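Local atomic coordinates of DUF917 domain-containing protein (Chromobacterium violaceum, PDB entry 2O3I), a protein that is of unknown function but belongs to the DUF917 family and has two domains like those of S-methyl thiohydantoin desulfurase, to which it is probably related. Residues 110-113 against 114-118; 214-217 against 218-222; 234-238 against 239-243; 358-361 against 362-366; 376-380 against 381-385. The protein carries 2 engineered substitutions. One frame throughout, in Å; residues are numbered along the deposited sequence.

How the interactions relate
Interaction 1 is the buried one, the opening turn of a helix that follows a strand of the mixed sheet; it is almost wholly backbone bonds and aliphatic packing. Interactions 2, 3 and 5 are helix ends nearer the surface. Residues 234-243 and 376-385 share a Schellman motif with a glycine of positive phi, but the first adds a water bridge between opposite charges and the second a tyrosine ring covered by the backbone that follows it. Helix 213-219 instead stops at a leucine, without that glycine. Interaction 4 is a surface connection made of turns, leading into the helix whose far end is interaction 5. Interactions 2 and 4 touch, P221 and V222 packing on P363.

Interaction 1: residues 110-113 against 114-118; sequences GALG and FVVAS
V116 turns its CG2 branch to the side of its own backbone N, leaving CG1 anti to that N (chi1 169°), and this sends CG2 back over the preceding turn to meet L112 CD2 at 4.0 Å. The two residues sit four apart in the first turns of helix 111-124, the helix of a beta-alpha-beta unit between strands 101-105 and 127-129. V115 takes the same rotamer, and its CG2 also reaches backwards, coming to 3.0 Å from A111 O, a tight approach of a methyl to a carbonyl. Under these side chains the backbone is regular: V116 N bonds to L112 O at 2.8 Å and almost dead straight, and A117 N to G113 O at 3.2 Å. F114 swings its ring the other way, with ring atom CD2 4.1 Å from G110 O, approached obliquely; beyond that the ring is packed by L226 of helix 225-237 and A17 of helix 10-19. A111 and L112 rest on helix 28-35. The next carbonyl, F114 O, is gripped twice by one residue: S118 N and S118 OG approach it from opposite faces of the carbonyl plane, OG at 2.8 Å and 41° out of that plane.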
loop_
_atom_site.group_PDB
_atom_site.type_symbol
_atom_site.label_atom_id
_atom_site.label_comp_id
_atom_site.label_asym_id
_atom_site.label_seq_id
_atom_site.Cartn_x
_atom_site.Cartn_y
_atom_site.Cartn_z
ATOM N N GLY A 110 -21.798 10.587 -10.651
ATOM C CA GLY A 110 -21.090 10.349 -11.894
ATOM C C GLY A 110 -21.628 9.118 -12.581
ATOM O O GLY A 110 -22.291 8.296 -11.955
ATOM N N ALA A 111 -21.329 8.978 -13.864
ATOM C CA ALA A 111 -21.808 7.842 -14.647
ATOM C C ALA A 111 -21.614 6.471 -14.007
ATOM O O ALA A 111 -22.523 5.645 -14.047
ATOM C CB ALA A 111 -21.175 7.859 -16.033
ATOM N N LEU A 112 -20.447 6.228 -13.417
ATOM C CA LEU A 112 -20.150 4.934 -12.795
ATOM C C LEU A 112 -20.712 4.748 -11.392
ATOM O O LEU A 112 -21.256 3.689 -11.059
ATOM C CB LEU A 112 -18.645 4.722 -12.701
ATOM C CG LEU A 112 -17.908 3.904 -13.750
ATOM C CD1 LEU A 112 -16.472 3.742 -13.252
ATOM C CD2 LEU A 112 -18.573 2.531 -13.957
ATOM N N GLY A 113 -20.536 5.783 -10.579
ATOM C CA GLY A 113 -20.975 5.772 -9.198
ATOM C C GLY A 113 -22.306 5.143 -8.864
ATOM O O GLY A 113 -22.362 4.174 -8.101
ATOM N N PHE A 114 -23.380 5.688 -9.418
ATOM C CA PHE A 114 -24.694 5.159 -9.125
ATOM C C PHE A 114 -24.881 3.765 -9.728
ATOM O O PHE A 114 -25.470 2.891 -9.096
ATOM C CB PHE A 114 -25.774 6.139 -9.613
ATOM C CG PHE A 114 -25.780 7.457 -8.875
ATOM C CD1 PHE A 114 -25.998 7.501 -7.500
ATOM C CD2 PHE A 114 -25.563 8.655 -9.551
ATOM C CE1 PHE A 114 -25.997 8.725 -6.804
ATOM C CE2 PHE A 114 -25.559 9.885 -8.869
ATOM C CZ PHE A 114 -25.776 9.917 -7.495
ATOM N N VAL A 115 -24.356 3.555 -10.931
ATOM C CA VAL A 115 -24.470 2.269 -11.615
ATOM C C VAL A 115 -23.841 1.150 -10.783
ATOM O O VAL A 115 -24.491 0.146 -10.489
ATOM C CB VAL A 115 -23.794 2.330 -13.014
ATOM C CG1 VAL A 115 -23.876 0.974 -13.713
ATOM C CG2 VAL A 115 -24.476 3.395 -13.866
ATOM N N VAL A 116 -22.582 1.334 -10.392
ATOM C CA VAL A 116 -21.881 0.342 -9.589
ATOM C C VAL A 116 -22.661 0.036 -8.304
ATOM O O VAL A 116 -22.936 -1.121 -7.996
ATOM C CB VAL A 116 -20.430 0.825 -9.255
ATOM C CG1 VAL A 116 -19.787 -0.070 -8.189
ATOM C CG2 VAL A 116 -19.569 0.803 -10.528
ATOM N N ALA A 117 -23.028 1.071 -7.561
ATOM C CA ALA A 117 -23.776 0.872 -6.328
ATOM C C ALA A 117 -25.059 0.089 -6.592
ATOM O O ALA A 117 -25.411 -0.819 -5.831
ATOM C CB ALA A 117 -24.111 2.221 -5.684
ATOM N N SER A 118 -25.757 0.445 -7.667
ATOM C CA SER A 118 -26.996 -0.225 -8.014
ATOM C C SER A 118 -26.786 -1.711 -8.312
ATOM O O SER A 118 -27.526 -2.568 -7.833
ATOM C CB SER A 118 -27.634 0.464 -9.221
ATOM O OG SER A 118 -28.040 1.786 -8.896
#

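Interaction 2: residues 214-217 against 218-222; sequences AQLG and GALPV
L216 and L220 meet through their methyls: CD2 of L216 lies 3.5 Å from CD1 of L220 and 3.8 Å from its CD2, the two side chains set at a slant to each other. L216 reaches this position with a first torsion of -100°, well off a staggered value; its CB points away from the residues that follow, yet the branch end comes back to them. L220 is more relaxed, its CG lying beside the backbone N and anti to the carbonyl carbon (chi1 -73°), which also leaves CD1 over L216 O at 3.4 Å. Here helix 213-219 runs out. L220 is the first residue to leave helical angles, and its N-H is shared between two carbonyls, L216 O at 2.8 Å and G217 O at 3.2 Å; the second is approached from above its plane, as the last turn tightens. One step earlier A219 N makes the usual helical bond to Q215 O at 3.1 Å, while A219 CB is crowded against the same oxygen. M211 of strand 203-211 packs against L216, A219 and L220 alike. Q215 extends its amide away from this cluster, and OE1 takes the N-H of S212, just ahead of the helix.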
loop_
_atom_site.group_PDB
_atom_site.type_symbol
_atom_site.label_atom_id
_atom_site.label_comp_id
_atom_site.label_asym_id
_atom_site.label_seq_id
_atom_site.Cartn_x
_atom_site.Cartn_y
_atom_site.Cartn_z
ATOM N N ALA A 214 -27.076 5.913 12.536
ATOM C CA ALA A 214 -26.858 7.146 13.281
ATOM C C ALA A 214 -25.913 8.069 12.528
ATOM O O ALA A 214 -26.147 9.278 12.440
ATOM C CB ALA A 214 -26.296 6.828 14.665
ATOM N N GLN A 215 -24.851 7.494 11.980
ATOM C CA GLN A 215 -23.863 8.263 11.232
ATOM C C GLN A 215 -24.355 8.754 9.877
ATOM O O GLN A 215 -23.970 9.830 9.438
ATOM C CB GLN A 215 -22.599 7.432 11.013
ATOM C CG GLN A 215 -21.849 7.090 12.274
ATOM C CD GLN A 215 -20.670 6.174 12.014
ATOM O OE1 GLN A 215 -20.833 5.058 11.519
ATOM N NE2 GLN A 215 -19.469 6.642 12.350
ATOM N N LEU A 216 -25.204 7.969 9.217
ATOM C CA LEU A 216 -25.702 8.332 7.888
ATOM C C LEU A 216 -26.139 9.770 7.675
ATOM O O LEU A 216 -25.681 10.422 6.740
ATOM C CB LEU A 216 -26.866 7.437 7.474
ATOM C CG LEU A 216 -26.603 6.277 6.523
ATOM C CD1 LEU A 216 -27.921 5.977 5.811
ATOM C CD2 LEU A 216 -25.523 6.614 5.508
ATOM N N GLY A 217 -27.050 10.245 8.522
ATOM C CA GLY A 217 -27.557 11.599 8.403
ATOM C C GLY A 217 -26.513 12.673 8.179
ATOM O O GLY A 217 -26.444 13.276 7.102
ATOM N N GLY A 218 -25.698 12.920 9.198
ATOM C CA GLY A 218 -24.669 13.941 9.091
ATOM C C GLY A 218 -23.639 13.623 8.030
ATOM O O GLY A 218 -23.009 14.519 7.474
ATOM N N ALA A 219 -23.476 12.340 7.733
ATOM C CA ALA A 219 -22.491 11.908 6.748
ATOM C C ALA A 219 -22.931 12.165 5.312
ATOM O O ALA A 219 -22.100 12.381 4.434
ATOM C CB ALA A 219 -22.181 10.429 6.942
ATOM N N LEU A 220 -24.240 12.152 5.082
ATOM C CA LEU A 220 -24.781 12.376 3.753
ATOM C C LEU A 220 -25.712 13.590 3.707
ATOM O O LEU A 220 -26.926 13.445 3.554
ATOM C CB LEU A 220 -25.534 11.125 3.273
ATOM C CG LEU A 220 -24.757 9.863 2.847
ATOM C CD1 LEU A 220 -23.919 9.341 3.986
ATOM C CD2 LEU A 220 -25.735 8.781 2.417
ATOM N N PRO A 221 -25.158 14.807 3.850
ATOM C CA PRO A 221 -26.038 15.980 3.800
ATOM C C PRO A 221 -26.575 16.301 2.402
ATOM O O PRO A 221 -27.584 16.997 2.272
ATOM C CB PRO A 221 -25.163 17.095 4.359
ATOM C CG PRO A 221 -23.767 16.654 3.990
ATOM C CD PRO A 221 -23.800 15.181 4.284
ATOM N N VAL A 222 -25.911 15.802 1.358
ATOM C CA VAL A 222 -26.362 16.061 -0.011
ATOM C C VAL A 222 -27.227 14.890 -0.466
ATOM O O VAL A 222 -26.734 13.797 -0.757
ATOM C CB VAL A 222 -25.169 16.256 -0.952
ATOM C CG1 VAL A 222 -25.654 16.714 -2.329
ATOM C CG2 VAL A 222 -24.213 17.285 -0.350
#

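Interaction 3: residues 234-238 against 239-243; sequences RALQD and GKVKT
A235 and K240 close the last turn of helix 225-237 through the backbone, K240 N donating to A235 O at 2.9 Å. Inside that bond sits a second, from G239 N to L236 O at 3.0 Å, which comes to the carbonyl from well above its plane. With G239 at positive phi (68°), the pair makes a Schellman motif, and the chain turns away from the helix axis.

The apolar part is carried by L236 and V241. V241 puts CG1 between its backbone N and carbonyl carbon, the crowded position (chi1 45°), and that branch presses on L236 CD2 at 3.3 Å, tighter than usual for two methyls. The C3-to-C'' pair of the motif is A235 and K240, their CB atoms 4.4 Å apart; L236 and V241 lie one residue beyond each.

The polar part lies on the solvent side. D238 and K240 run alongside each other and point the same way, the lysine chain fully extended, so that K240 CE passes D238 CB at 4.1 Å. The charges stop short of a salt bridge, with D238 OD2 4.5 Å from K240 NZ. A water joins them: it donates to D238 OD2 at 2.6 Å and accepts from K240 NZ at 2.9 Å.

The connection ends at T243, the N-cap of helix 244-255, whose OG1 bonds to A246 N. Between the two helices A235 packs on F250 while V241 packs on A246 and M247, and R234 and Q237 lie against P12 of helix 10-19.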
loop_
_atom_site.group_PDB
_atom_site.type_symbol
_atom_site.label_atom_id
_atom_site.label_comp_id
_atom_site.label_asym_id
_atom_site.label_seq_id
_atom_site.Cartn_x
_atom_site.Cartn_y
_atom_site.Cartn_z
ATOM N N ARG A 234 -33.591 11.069 -18.120
ATOM C CA ARG A 234 -34.794 10.738 -18.863
ATOM C C ARG A 234 -35.108 11.843 -19.867
ATOM O O ARG A 234 -35.455 11.564 -21.013
ATOM C CB ARG A 234 -35.971 10.536 -17.900
ATOM C CG ARG A 234 -35.971 9.163 -17.234
ATOM C CD ARG A 234 -37.037 9.038 -16.152
ATOM N NE ARG A 234 -37.119 7.662 -15.664
ATOM C CZ ARG A 234 -37.876 7.262 -14.648
ATOM N NH1 ARG A 234 -38.631 8.133 -13.991
ATOM N NH2 ARG A 234 -37.888 5.985 -14.296
ATOM N N ALA A 235 -34.975 13.093 -19.441
ATOM C CA ALA A 235 -35.252 14.217 -20.326
ATOM C C ALA A 235 -34.233 14.260 -21.469
ATOM O O ALA A 235 -34.564 14.627 -22.594
ATOM C CB ALA A 235 -35.221 15.518 -19.537
ATOM N N LEU A 236 -32.992 13.873 -21.175
ATOM C CA LEU A 236 -31.935 13.862 -22.180
ATOM C C LEU A 236 -32.197 12.769 -23.206
ATOM O O LEU A 236 -32.148 13.004 -24.425
ATOM C CB LEU A 236 -30.573 13.622 -21.517
ATOM C CG LEU A 236 -30.000 14.809 -20.729
ATOM C CD1 LEU A 236 -28.805 14.367 -19.925
ATOM C CD2 LEU A 236 -29.619 15.929 -21.688
ATOM N N GLN A 237 -32.478 11.572 -22.698
ATOM C CA GLN A 237 -32.738 10.417 -23.537
ATOM C C GLN A 237 -33.966 10.666 -24.418
ATOM O O GLN A 237 -33.997 10.259 -25.582
ATOM C CB GLN A 237 -32.940 9.191 -22.640
ATOM C CG GLN A 237 -33.193 7.879 -23.360
ATOM C CD GLN A 237 -33.374 6.710 -22.388
ATOM O OE1 GLN A 237 -33.852 6.882 -21.265
ATOM N NE2 GLN A 237 -33.010 5.516 -22.829
ATOM N N ASP A 238 -34.963 11.347 -23.865
ATOM C CA ASP A 238 -36.192 11.647 -24.595
ATOM C C ASP A 238 -36.076 12.826 -25.578
ATOM O O ASP A 238 -37.056 13.191 -26.230
ATOM C CB ASP A 238 -37.342 11.925 -23.613
ATOM C CG ASP A 238 -37.667 10.729 -22.726
ATOM O OD1 ASP A 238 -37.413 9.574 -23.136
ATOM O OD2 ASP A 238 -38.197 10.947 -21.616
ATOM N N GLY A 239 -34.891 13.425 -25.672
ATOM C CA GLY A 239 -34.687 14.546 -26.581
ATOM C C GLY A 239 -35.415 15.833 -26.226
ATOM O O GLY A 239 -35.810 16.589 -27.120
ATOM N N LYS A 240 -35.590 16.102 -24.931
ATOM C CA LYS A 240 -36.283 17.313 -24.495
ATOM C C LYS A 240 -35.340 18.486 -24.240
ATOM O O LYS A 240 -35.786 19.606 -24.003
ATOM C CB LYS A 240 -37.095 17.042 -23.224
ATOM C CG LYS A 240 -38.209 16.005 -23.372
ATOM C CD LYS A 240 -38.988 15.857 -22.062
ATOM C CE LYS A 240 -40.000 14.708 -22.108
ATOM N NZ LYS A 240 -40.706 14.563 -20.800
ATOM N N VAL A 241 -34.038 18.233 -24.284
ATOM C CA VAL A 241 -33.056 19.288 -24.051
ATOM C C VAL A 241 -31.879 19.142 -25.015
ATOM O O VAL A 241 -30.918 18.411 -24.748
ATOM C CB VAL A 241 -32.579 19.269 -22.568
ATOM C CG1 VAL A 241 -32.283 17.857 -22.137
ATOM C CG2 VAL A 241 -31.360 20.147 -22.388
ATOM N N LYS A 242 -31.970 19.852 -26.138
ATOM C CA LYS A 242 -30.956 19.796 -27.189
ATOM C C LYS A 242 -30.103 21.063 -27.318
ATOM O O LYS A 242 -29.248 21.156 -28.200
ATOM C CB LYS A 242 -31.634 19.514 -28.532
ATOM C CG LYS A 242 -32.489 18.245 -28.577
ATOM C CD LYS A 242 -33.206 18.136 -29.920
ATOM C CE LYS A 242 -33.986 16.841 -30.054
ATOM N NZ LYS A 242 -33.092 15.649 -30.032
ATOM N N THR A 243 -30.347 22.038 -26.450
ATOM C CA THR A 243 -29.597 23.287 -26.468
ATOM C C THR A 243 -29.184 23.670 -25.056
ATOM O O THR A 243 -29.854 23.313 -24.081
ATOM C CB THR A 243 -30.433 24.453 -27.025
ATOM O OG1 THR A 243 -31.588 24.640 -26.199
ATOM C CG2 THR A 243 -30.864 24.181 -28.454
HETATM O O HOH W 1 -39.140 12.405 -19.678
#

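Interaction 4: residues 358-361 against 362-366; sequences LPAA and APLSE
P363 CD and L364 N lie on one face of the A361 carbonyl, CD 3.4 Å from A361 C and N tilted 35° from the plane; S365 N is on the other side, 3.5 Å from A361 O. The L364 N to A361 O bond, 2.9 Å, closes a beta turn over A362 and P363. A second turn follows, S365 N bonding to A362 O at 3.0 Å, and the two overlapping turns carry the chain from strand 352-358 of the antiparallel sheet towards helix 367-379. P363, whose N has no hydrogen to give, fits the first turn at its third place; its CD also touches A361 CB at 3.9 Å. L364 points back at the incoming chain, CB lying 3.4 Å from A361 O and 4.2 Å from A360 CB, while its end packs on I369 and F373 of the helix to come. On the sheet side, A360 N is held by D318 OD1. S365 gives A362 O a second bond besides the backbone one: with chi1 at 68° its hydroxyl folds back on its own turn, and OG donates at 2.7 Å, in the carbonyl plane and on a lone pair.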
loop_
_atom_site.group_PDB
_atom_site.type_symbol
_atom_site.label_atom_id
_atom_site.label_comp_id
_atom_site.label_asym_id
_atom_site.label_seq_id
_atom_site.Cartn_x
_atom_site.Cartn_y
_atom_site.Cartn_z
ATOM N N LEU A 358 -22.494 24.834 -12.284
ATOM C CA LEU A 358 -23.594 24.557 -11.384
ATOM C C LEU A 358 -23.140 24.953 -9.985
ATOM O O LEU A 358 -22.049 24.578 -9.533
ATOM C CB LEU A 358 -23.963 23.070 -11.416
ATOM C CG LEU A 358 -24.345 22.448 -12.765
ATOM C CD1 LEU A 358 -24.560 20.939 -12.587
ATOM C CD2 LEU A 358 -25.599 23.121 -13.322
ATOM N N PRO A 359 -23.953 25.743 -9.283
ATOM C CA PRO A 359 -23.544 26.135 -7.936
ATOM C C PRO A 359 -23.382 24.912 -7.035
ATOM O O PRO A 359 -24.224 24.010 -7.029
ATOM C CB PRO A 359 -24.667 27.076 -7.492
ATOM C CG PRO A 359 -25.843 26.660 -8.350
ATOM C CD PRO A 359 -25.202 26.412 -9.680
ATOM N N ALA A 360 -22.280 24.868 -6.297
ATOM C CA ALA A 360 -22.029 23.742 -5.414
ATOM C C ALA A 360 -23.140 23.625 -4.381
ATOM O O ALA A 360 -23.747 24.625 -4.007
ATOM C CB ALA A 360 -20.691 23.915 -4.723
ATOM N N ALA A 361 -23.424 22.406 -3.936
ATOM C CA ALA A 361 -24.459 22.219 -2.926
ATOM C C ALA A 361 -23.896 22.829 -1.659
ATOM O O ALA A 361 -22.678 22.816 -1.438
ATOM C CB ALA A 361 -24.760 20.740 -2.717
ATOM N N ALA A 362 -24.794 23.361 -0.838
ATOM C CA ALA A 362 -24.447 24.020 0.415
ATOM C C ALA A 362 -23.373 23.357 1.284
ATOM O O ALA A 362 -22.433 24.018 1.723
ATOM C CB ALA A 362 -25.718 24.233 1.235
ATOM N N PRO A 363 -23.489 22.043 1.542
ATOM C CA PRO A 363 -22.474 21.386 2.383
ATOM C C PRO A 363 -21.028 21.495 1.882
ATOM O O PRO A 363 -20.082 21.299 2.652
ATOM C CB PRO A 363 -22.954 19.934 2.438
ATOM C CG PRO A 363 -24.451 20.061 2.252
ATOM C CD PRO A 363 -24.552 21.098 1.157
ATOM N N LEU A 364 -20.861 21.807 0.600
ATOM C CA LEU A 364 -19.532 21.928 -0.008
ATOM C C LEU A 364 -18.973 23.344 0.015
ATOM O O LEU A 364 -17.762 23.536 -0.043
ATOM C CB LEU A 364 -19.580 21.472 -1.469
ATOM C CG LEU A 364 -19.300 20.035 -1.906
ATOM C CD1 LEU A 364 -19.888 19.026 -0.946
ATOM C CD2 LEU A 364 -19.855 19.859 -3.313
ATOM N N SER A 365 -19.870 24.322 0.099
ATOM C CA SER A 365 -19.519 25.741 0.071
ATOM C C SER A 365 -18.861 26.345 1.307
ATOM O O SER A 365 -18.630 27.555 1.351
ATOM C CB SER A 365 -20.768 26.556 -0.243
ATOM O OG SER A 365 -21.679 26.480 0.839
ATOM N N GLU A 366 -18.562 25.529 2.308
ATOM C CA GLU A 366 -17.951 26.059 3.522
ATOM C C GLU A 366 -17.379 24.945 4.384
ATOM O O GLU A 366 -17.583 23.765 4.107
ATOM C CB GLU A 366 -18.992 26.839 4.339
ATOM C CG GLU A 366 -20.184 25.986 4.772
ATOM C CD GLU A 366 -21.185 26.730 5.649
ATOM O OE1 GLU A 366 -21.757 27.739 5.187
ATOM O OE2 GLU A 366 -21.406 26.295 6.800
#

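Interaction 5: residues 376-380 against 381-385; sequences ELAQL and GYLGP
Y382 brings its own carbonyl oxygen back onto the helix it has just left: Y382 O lies 3.3 Å from A378 CA, in a CA-H...O contact with an angle of 137° at the hydrogen. What folds the chain this way is a Schellman motif. G381, the C-prime residue, has a positive phi of 87°. Two bonds run back into the last turn of helix 367-379, Y382 N to L377 O at 3.1 Å and G381 N to A378 O at 2.9 Å; each donor comes from above the carbonyl plane, the second much more steeply.

The tyrosine ring extends away from the helix end, CG anti to the backbone N (chi1 179°), along the path of the following residues. L377 CB comes to its edge, near the ring plane, 4.5 Å from Y382 CD1; this is the apolar C3-to-C'' contact of the motif. One face is covered by the following backbone, G384 N sitting 3.4 Å above the plane of the Y382 ring and over its centre. The hydroxyl then ties down the end of this curl: Y382 OH donates to P385 O at 2.7 Å, in the carbonyl plane and on a lone pair. L383, on the exposed side, turns its branch back to the helix, with CG 4.4 Å from A378 CB.

L377, L380 and Y382 all pack on L303 of strand 301-306, which seats this helix end on the antiparallel sheet, while P312 lies against the tyrosine and E376, a turn earlier, touches the loop residues P139 and M143.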
loop_
_atom_site.group_PDB
_atom_site.type_symbol
_atom_site.label_atom_id
_atom_site.label_comp_id
_atom_site.label_asym_id
_atom_site.label_seq_id
_atom_site.Cartn_x
_atom_site.Cartn_y
_atom_site.Cartn_z
ATOM N N GLU A 376 -6.744 21.556 -3.200
ATOM C CA GLU A 376 -6.639 20.884 -4.489
ATOM C C GLU A 376 -6.409 21.905 -5.596
ATOM O O GLU A 376 -5.528 21.735 -6.442
ATOM C CB GLU A 376 -7.909 20.078 -4.771
ATOM C CG GLU A 376 -7.892 19.318 -6.095
ATOM C CD GLU A 376 -7.030 18.065 -6.056
ATOM O OE1 GLU A 376 -6.843 17.439 -7.123
ATOM O OE2 GLU A 376 -6.545 17.701 -4.962
ATOM N N LEU A 377 -7.199 22.972 -5.579
ATOM C CA LEU A 377 -7.075 24.028 -6.573
ATOM C C LEU A 377 -5.719 24.724 -6.473
ATOM O O LEU A 377 -5.168 25.165 -7.481
ATOM C CB LEU A 377 -8.193 25.049 -6.382
ATOM C CG LEU A 377 -9.602 24.502 -6.600
ATOM C CD1 LEU A 377 -10.604 25.403 -5.903
ATOM C CD2 LEU A 377 -9.897 24.401 -8.084
ATOM N N ALA A 378 -5.196 24.829 -5.255
ATOM C CA ALA A 378 -3.902 25.464 -5.026
ATOM C C ALA A 378 -2.827 24.708 -5.804
ATOM O O ALA A 378 -1.934 25.306 -6.402
ATOM C CB ALA A 378 -3.573 25.462 -3.536
ATOM N N GLN A 379 -2.925 23.384 -5.792
ATOM C CA GLN A 379 -1.970 22.546 -6.499
ATOM C C GLN A 379 -2.057 22.826 -7.996
ATOM O O GLN A 379 -1.088 22.641 -8.725
ATOM C CB GLN A 379 -2.268 21.072 -6.228
ATOM C CG GLN A 379 -2.213 20.696 -4.756
ATOM C CD GLN A 379 -2.816 19.324 -4.482
ATOM O OE1 GLN A 379 -2.772 18.827 -3.350
ATOM N NE2 GLN A 379 -3.390 18.710 -5.518
ATOM N N LEU A 380 -3.227 23.269 -8.447
ATOM C CA LEU A 380 -3.423 23.588 -9.855
ATOM C C LEU A 380 -3.173 25.066 -10.146
ATOM O O LEU A 380 -3.614 25.592 -11.172
ATOM C CB LEU A 380 -4.833 23.206 -10.310
ATOM C CG LEU A 380 -5.084 21.731 -10.632
ATOM C CD1 LEU A 380 -5.190 20.913 -9.352
ATOM C CD2 LEU A 380 -6.366 21.621 -11.440
ATOM N N GLY A 381 -2.482 25.740 -9.233
ATOM C CA GLY A 381 -2.160 27.140 -9.447
ATOM C C GLY A 381 -3.142 28.227 -9.033
ATOM O O GLY A 381 -2.775 29.404 -9.048
ATOM N N TYR A 382 -4.378 27.877 -8.686
ATOM C CA TYR A 382 -5.327 28.908 -8.267
ATOM C C TYR A 382 -5.313 29.041 -6.758
ATOM O O TYR A 382 -5.672 28.109 -6.044
ATOM C CB TYR A 382 -6.754 28.598 -8.729
ATOM C CG TYR A 382 -7.753 29.646 -8.277
ATOM C CD1 TYR A 382 -8.569 29.440 -7.160
ATOM C CD2 TYR A 382 -7.841 30.871 -8.935
ATOM C CE1 TYR A 382 -9.445 30.440 -6.713
ATOM C CE2 TYR A 382 -8.704 31.867 -8.502
ATOM C CZ TYR A 382 -9.503 31.652 -7.394
ATOM O OH TYR A 382 -10.355 32.651 -6.983
ATOM N N LEU A 383 -4.902 30.206 -6.274
ATOM C CA LEU A 383 -4.840 30.437 -4.844
ATOM C C LEU A 383 -5.753 31.576 -4.393
ATOM O O LEU A 383 -5.560 32.152 -3.324
ATOM C CB LEU A 383 -3.390 30.701 -4.422
ATOM C CG LEU A 383 -2.415 29.525 -4.588
ATOM C CD1 LEU A 383 -2.015 29.377 -6.045
ATOM C CD2 LEU A 383 -1.181 29.757 -3.734
ATOM N N GLY A 384 -6.752 31.887 -5.211
ATOM C CA GLY A 384 -7.693 32.940 -4.868
ATOM C C GLY A 384 -8.814 32.403 -3.990
ATOM O O GLY A 384 -8.744 31.272 -3.526
ATOM N N PRO A 385 -9.868 33.187 -3.741
ATOM C CA PRO A 385 -10.944 32.672 -2.895
ATOM C C PRO A 385 -11.996 31.949 -3.721
ATOM O O PRO A 385 -11.960 31.986 -4.946
ATOM C CB PRO A 385 -11.495 33.938 -2.260
ATOM C CG PRO A 385 -11.439 34.901 -3.419
ATOM C CD PRO A 385 -10.061 34.624 -4.019
#